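Local coordinates for genome polyprotein (Rhinovirus C, PDB 6KU8), which is, in the portion crystallised here, the 3C cysteine protease, which probably cleaves the viral polyprotein and is bound here to the inhibitor rupintrivir, at residues 63-68 and 73-78; 163-168 and 173-178. One frame throughout, in Å; residues are numbered along the deposited sequence.

Contact 1 of 2, residues 63-68 and 73-78. With AG7 (4-{2-(4-fluoro-benzyl)-6-methyl-5-[(5-methyl-isoxazole-3-carbonyl)-amino]-4-oxo-heptanoylamino}-5-(2-oxo-pyrrolidin-3-yl)-pentanoic acid ethyl ester), chain B.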
# COMPACT_ATOMS: atom_id res chain seq x y z
N CYS A 63 -12.72 -0.18 5.76
CA CYS A 63 -13.23 0.84 4.84
C CYS A 63 -12.59 0.65 3.47
O CYS A 63 -11.39 0.86 3.30
CB CYS A 63 -12.95 2.26 5.34
SG CYS A 63 -13.43 2.57 7.04
N ILE A 64 -13.40 0.27 2.49
CA ILE A 64 -12.93 0.10 1.12
C ILE A 64 -13.06 1.46 0.44
O ILE A 64 -14.16 1.95 0.22
CB ILE A 64 -13.72 -0.99 0.39
CG1 ILE A 64 -13.55 -2.33 1.12
CG2 ILE A 64 -13.31 -1.11 -1.06
CD1 ILE A 64 -14.49 -3.43 0.67
N LEU A 65 -11.92 2.08 0.14
CA LEU A 65 -11.93 3.46 -0.33
C LEU A 65 -12.27 3.55 -1.81
O LEU A 65 -11.77 2.77 -2.64
CB LEU A 65 -10.58 4.13 -0.07
CG LEU A 65 -10.23 4.30 1.41
CD1 LEU A 65 -8.86 4.96 1.57
CD2 LEU A 65 -11.33 5.09 2.14
N THR A 66 -13.06 4.56 -2.13
CA THR A 66 -13.63 4.76 -3.45
C THR A 66 -13.48 6.25 -3.77
O THR A 66 -13.31 7.07 -2.87
CB THR A 66 -15.09 4.29 -3.42
OG1 THR A 66 -15.30 3.30 -4.43
CG2 THR A 66 -16.06 5.44 -3.58
N ASP A 67 -13.50 6.59 -5.06
CA ASP A 67 -13.58 8.01 -5.41
C ASP A 67 -15.05 8.45 -5.37
O ASP A 67 -15.93 7.66 -5.05
CB ASP A 67 -12.89 8.27 -6.75
CG ASP A 67 -13.68 7.74 -7.95
OD1 ASP A 67 -14.71 7.07 -7.79
OD2 ASP A 67 -13.24 8.00 -9.09
N THR A 68 -15.32 9.72 -5.69
CA THR A 68 -16.70 10.20 -5.60
C THR A 68 -17.62 9.59 -6.65
O THR A 68 -18.81 9.90 -6.66
CB THR A 68 -16.77 11.74 -5.71
OG1 THR A 68 -16.43 12.15 -7.03
CG2 THR A 68 -15.84 12.40 -4.71
N THR A 73 -10.35 2.59 -5.32
CA THR A 73 -8.97 3.05 -5.30
C THR A 73 -7.98 1.89 -5.16
O THR A 73 -6.78 2.11 -5.33
CB THR A 73 -8.73 4.03 -4.15
OG1 THR A 73 -8.85 3.33 -2.90
CG2 THR A 73 -9.71 5.19 -4.19
N GLU A 74 -8.45 0.69 -4.83
CA GLU A 74 -7.65 -0.49 -4.50
C GLU A 74 -7.06 -0.36 -3.09
O GLU A 74 -6.28 -1.24 -2.67
CB GLU A 74 -6.50 -0.74 -5.49
CG GLU A 74 -6.54 -2.04 -6.26
CD GLU A 74 -7.22 -3.20 -5.53
OE1 GLU A 74 -8.45 -3.32 -5.63
OE2 GLU A 74 -6.53 -4.02 -4.90
N ILE A 75 -7.38 0.70 -2.36
CA ILE A 75 -6.95 0.87 -0.98
C ILE A 75 -8.10 0.53 -0.04
O ILE A 75 -9.20 1.08 -0.15
CB ILE A 75 -6.45 2.29 -0.72
CG1 ILE A 75 -5.12 2.52 -1.43
CG2 ILE A 75 -6.31 2.52 0.78
CD1 ILE A 75 -4.77 3.94 -1.55
N THR A 76 -7.82 -0.35 0.92
CA THR A 76 -8.72 -0.65 2.02
C THR A 76 -8.04 -0.26 3.32
O THR A 76 -6.86 -0.58 3.52
CB THR A 76 -9.10 -2.13 2.02
OG1 THR A 76 -9.95 -2.39 0.89
CG2 THR A 76 -9.80 -2.50 3.30
N LEU A 77 -8.77 0.45 4.19
CA LEU A 77 -8.30 0.77 5.53
C LEU A 77 -8.78 -0.30 6.49
O LEU A 77 -9.96 -0.68 6.46
CB LEU A 77 -8.83 2.14 6.00
CG LEU A 77 -8.63 3.42 5.18
CD1 LEU A 77 -8.99 4.64 6.00
CD2 LEU A 77 -7.20 3.52 4.67
N LEU A 78 -7.88 -0.81 7.33
CA LEU A 78 -8.25 -1.71 8.41
C LEU A 78 -8.04 -1.00 9.73
O LEU A 78 -6.96 -0.43 9.97
CB LEU A 78 -7.44 -3.00 8.39
CG LEU A 78 -7.36 -3.80 7.10
CD1 LEU A 78 -6.44 -4.99 7.31
CD2 LEU A 78 -8.76 -4.23 6.66
C01 AG7 B . -2.98 -7.54 -11.70
C02 AG7 B . -3.82 -8.14 -10.58
O03 AG7 B . -1.93 -6.99 -11.56
C04 AG7 B . -3.48 -7.64 -9.18
C05 AG7 B . -4.69 -8.04 -8.36
C06 AG7 B . -5.85 -7.05 -8.57
C07 AG7 B . -5.62 -5.69 -8.42
C08 AG7 B . -6.66 -4.79 -8.61
C09 AG7 B . -7.93 -5.24 -8.95
C10 AG7 B . -8.16 -6.61 -9.09
C11 AG7 B . -7.12 -7.51 -8.90
N12 AG7 B . -1.09 -7.68 -8.09
C13 AG7 B . 0.12 -8.48 -7.85
C14 AG7 B . 1.24 -7.62 -8.43
C15 AG7 B . 1.19 -7.67 -10.01
C16 AG7 B . 2.59 -7.09 -10.58
N17 AG7 B . 2.95 -7.82 -11.62
O18 AG7 B . 3.17 -6.16 -10.13
C19 AG7 B . 0.46 -8.95 -6.43
C20 AG7 B . -0.82 -9.21 -5.62
C21 AG7 B . -0.91 -10.71 -5.78
O22 AG7 B . -2.14 -11.34 -5.94
O23 AG7 B . 0.11 -11.31 -5.81
C47 AG7 B . -2.18 -8.34 -8.80
O48 AG7 B . -2.03 -9.47 -9.11
C50 AG7 B . -1.98 -12.72 -6.13
C53 AG7 B . -3.34 -13.39 -5.94
C57 AG7 B . -3.67 -7.75 -13.03
N58 AG7 B . -2.99 -7.01 -14.03
C59 AG7 B . -3.77 -6.44 -15.08
O60 AG7 B . -4.95 -6.51 -15.21
C78 AG7 B . -3.61 -9.21 -13.45
C81 AG7 B . -4.46 -9.52 -14.69
F1 AG7 B . -8.95 -4.35 -9.13
C82 AG7 B . -2.15 -9.60 -13.71
C83 AG7 B . 1.93 -8.92 -11.85
C84 AG7 B . 1.09 -8.93 -10.49
C1 AG7 B . -2.85 -5.77 -16.03
O HOH W 1 -10.83 0.02 -3.28
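Two antiparallel neighbours of the N-terminal barrel meet here, strand 55-66 and strand 75-80. Cys63 and Leu77 form a hydrogen-bonded pair, with Cys63 N to Leu77 O at 2.9 Å and a return bond from Leu77 N to Cys63 O. Leu65 N donates to Ile75 O. Leu65 O is gripped twice by Thr73: Thr73 N reaches it at 3.0 Å in a nearly straight bond (171°), and Thr73 OG1 comes in above the carbonyl plane from the same face. A water also donates to Leu65 O and accepts from Glu74 N. Thr73 OG1 sits between its own N and carbonyl carbon (chi1 67°). There it also accepts from Ile75 N at 3.1 Å, an ST turn that bridges the corner at Glu74.

Leu65 carries most of the apolar contact. Its CD1 lies 3.6 Å from Ile75 CG2 and 3.8 Å from Leu77 CD2. On the face opposite Cys63 and Leu77, Ile64 runs alongside Thr76, with Ile64 CG1 near Thr76 OG1, which is hydrogen-bonded to Thr42 OG1. The Glu74 carboxylate passes close to the fluorobenzyl ring of rupintrivir, CD 3.5 Å from C08. Glu74 OE2 is hydrogen-bonded to His43 ND1, consistent with the Cys-His-Glu triad of 3C proteases and their chymotrypsin-like fold.

Contact 2 of 2, residues 163-168 and 173-178. With AG7 (4-{2-(4-fluoro-benzyl)-6-methyl-5-[(5-methyl-isoxazole-3-carbonyl)-amino]-4-oxo-heptanoylamino}-5-(2-oxo-pyrrolidin-3-yl)-pentanoic acid ethyl ester), chain B.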
# COMPACT_ATOMS: atom_id res chain seq x y z
N ILE A 163 0.78 2.56 -2.34
CA ILE A 163 1.03 1.13 -2.14
C ILE A 163 0.88 0.44 -3.49
O ILE A 163 0.02 0.79 -4.30
CB ILE A 163 0.11 0.51 -1.07
CG1 ILE A 163 -1.36 0.58 -1.53
CG2 ILE A 163 0.38 1.17 0.31
CD1 ILE A 163 -2.32 -0.23 -0.66
N HIS A 164 1.75 -0.53 -3.73
CA HIS A 164 1.76 -1.23 -5.00
C HIS A 164 0.54 -2.12 -5.13
O HIS A 164 0.23 -2.89 -4.21
CB HIS A 164 3.03 -2.08 -5.13
CG HIS A 164 3.13 -2.73 -6.47
ND1 HIS A 164 3.39 -2.01 -7.61
CD2 HIS A 164 2.92 -4.01 -6.86
CE1 HIS A 164 3.38 -2.83 -8.65
NE2 HIS A 164 3.08 -4.04 -8.22
N VAL A 165 -0.16 -2.05 -6.27
CA VAL A 165 -1.40 -2.83 -6.38
C VAL A 165 -1.53 -3.62 -7.68
O VAL A 165 -2.38 -4.51 -7.78
CB VAL A 165 -2.64 -1.95 -6.18
CG1 VAL A 165 -2.70 -1.40 -4.75
CG2 VAL A 165 -2.69 -0.82 -7.23
N GLY A 166 -0.69 -3.35 -8.68
CA GLY A 166 -0.77 -4.16 -9.89
C GLY A 166 0.37 -3.91 -10.85
O GLY A 166 1.25 -3.07 -10.62
N GLY A 167 0.36 -4.68 -11.94
CA GLY A 167 1.36 -4.52 -12.98
C GLY A 167 1.07 -5.46 -14.13
O GLY A 167 0.19 -6.32 -14.05
N ASN A 168 1.83 -5.29 -15.22
CA ASN A 168 1.60 -6.06 -16.44
C ASN A 168 2.89 -6.70 -16.96
O ASN A 168 2.98 -7.03 -18.15
CB ASN A 168 0.97 -5.18 -17.53
CG ASN A 168 1.95 -4.19 -18.15
OD1 ASN A 168 3.01 -3.91 -17.58
ND2 ASN A 168 1.61 -3.68 -19.34
N TYR A 173 1.59 -0.30 -11.12
CA TYR A 173 0.56 0.66 -10.75
C TYR A 173 0.48 0.71 -9.23
O TYR A 173 0.41 -0.34 -8.58
CB TYR A 173 -0.82 0.29 -11.33
CG TYR A 173 -0.80 -0.04 -12.81
CD1 TYR A 173 -0.90 0.95 -13.76
CD2 TYR A 173 -0.68 -1.36 -13.24
CE1 TYR A 173 -0.88 0.65 -15.13
CE2 TYR A 173 -0.64 -1.68 -14.59
CZ TYR A 173 -0.75 -0.67 -15.53
OH TYR A 173 -0.73 -0.99 -16.86
N GLY A 174 0.53 1.91 -8.68
CA GLY A 174 0.37 2.11 -7.25
C GLY A 174 -0.90 2.91 -6.98
O GLY A 174 -1.22 3.84 -7.73
N ALA A 175 -1.61 2.54 -5.92
CA ALA A 175 -2.76 3.32 -5.48
C ALA A 175 -2.25 4.55 -4.72
O ALA A 175 -1.53 4.41 -3.73
CB ALA A 175 -3.68 2.48 -4.59
N ALA A 176 -2.61 5.74 -5.19
CA ALA A 176 -2.12 6.95 -4.54
C ALA A 176 -2.56 7.00 -3.08
O ALA A 176 -3.73 6.74 -2.76
CB ALA A 176 -2.60 8.20 -5.28
N LEU A 177 -1.61 7.27 -2.19
CA LEU A 177 -1.92 7.58 -0.80
C LEU A 177 -2.14 9.08 -0.69
O LEU A 177 -1.25 9.86 -1.06
CB LEU A 177 -0.80 7.12 0.13
CG LEU A 177 -0.60 5.60 0.26
CD1 LEU A 177 0.74 5.32 0.93
CD2 LEU A 177 -1.75 4.97 1.06
N LEU A 178 -3.33 9.50 -0.25
CA LEU A 178 -3.65 10.91 -0.11
C LEU A 178 -4.02 11.20 1.34
O LEU A 178 -4.75 10.43 1.97
CB LEU A 178 -4.77 11.32 -1.06
CG LEU A 178 -4.49 11.01 -2.54
CD1 LEU A 178 -5.76 11.14 -3.37
CD2 LEU A 178 -3.37 11.91 -3.08
C01 AG7 B . -2.98 -7.54 -11.70
C02 AG7 B . -3.82 -8.14 -10.58
O03 AG7 B . -1.93 -6.99 -11.56
C04 AG7 B . -3.48 -7.64 -9.18
C05 AG7 B . -4.69 -8.04 -8.36
C06 AG7 B . -5.85 -7.05 -8.57
C07 AG7 B . -5.62 -5.69 -8.42
C08 AG7 B . -6.66 -4.79 -8.61
C09 AG7 B . -7.93 -5.24 -8.95
C10 AG7 B . -8.16 -6.61 -9.09
C11 AG7 B . -7.12 -7.51 -8.90
N12 AG7 B . -1.09 -7.68 -8.09
C13 AG7 B . 0.12 -8.48 -7.85
C14 AG7 B . 1.24 -7.62 -8.43
C15 AG7 B . 1.19 -7.67 -10.01
C16 AG7 B . 2.59 -7.09 -10.58
N17 AG7 B . 2.95 -7.82 -11.62
O18 AG7 B . 3.17 -6.16 -10.13
C19 AG7 B . 0.46 -8.95 -6.43
C20 AG7 B . -0.82 -9.21 -5.62
C21 AG7 B . -0.91 -10.71 -5.78
O22 AG7 B . -2.14 -11.34 -5.94
O23 AG7 B . 0.11 -11.31 -5.81
C47 AG7 B . -2.18 -8.34 -8.80
O48 AG7 B . -2.03 -9.47 -9.11
C50 AG7 B . -1.98 -12.72 -6.13
C53 AG7 B . -3.34 -13.39 -5.94
C57 AG7 B . -3.67 -7.75 -13.03
N58 AG7 B . -2.99 -7.01 -14.03
C59 AG7 B . -3.77 -6.44 -15.08
O60 AG7 B . -4.95 -6.51 -15.21
C78 AG7 B . -3.61 -9.21 -13.45
C81 AG7 B . -4.46 -9.52 -14.69
F1 AG7 B . -8.95 -4.35 -9.13
C82 AG7 B . -2.15 -9.60 -13.71
C83 AG7 B . 1.93 -8.92 -11.85
C84 AG7 B . 1.09 -8.93 -10.49
C1 AG7 B . -2.85 -5.77 -16.03
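Strands 159-167 and 172-176 pair as an antiparallel hairpin broken by a classic beta bulge, where Val165 and Gly166 both face Tyr173. Tyr173 O accepts from both bulge residues, Val165 N at 2.9 Å and Gly166 N at 3.2 Å. Tyr173 N returns a bond to Gly166 O at 2.8 Å, arriving above the carbonyl plane. Further along, Ile163 and Ala175 form a hydrogen-bonded pair.

The Tyr173 ring turns an edge to the backbone at 166-167, with CD2 3.7 Å from Gly167 N. Val165 CG1 packs on Ala175 CB, and Ile163 CG2 meets Leu177 CD1. This apolar side continues onto Ile75, which touches Ile163, Ala175 and Leu177.

The edge of 163-168 that faces away from Tyr173 holds rupintrivir. Gly167 N donates to inhibitor O03 and Gly167 O accepts from N58, so the ligand pairs with the backbone much as an added strand would. Inhibitor N12 makes a weak bond to Val165 O. Atom O03 lies 3.5 Å from Gly166 CA, close against a residue that has no side chain.

His164 reads the lactam. Its CG is anti to the backbone N (chi1 -176°), which puts the ring edge against the inhibitor. His164 ND1 is hydrogen-bonded to Tyr141 OH, which fixes the ring's rotation. NE2 donates at the ring edge to the lactam oxygen O18, 2.9 Å away at 165°.

In the fold
After helix 8-17 the chain builds the six-stranded barrel. Contact 1 closes a short loop there, residues 69-72, between strands 55-66 and 75-80. The chain then crosses to the second sheet, where contact 2 closes another four-residue loop, 169-172, in the hairpin of strands 159-167 and 172-176. The two loops follow in series and neither encloses the other. The centres of contacts 1 and 2 are about 12 Å apart, yet their residues touch. Ile75 CG1 lies 3.5 Å from Ala175 CB, and Glu74 CG packs on Val165 CB. This packing joins the barrel to the second sheet. Both contacts border rupintrivir, which lies between the two halves of the fold.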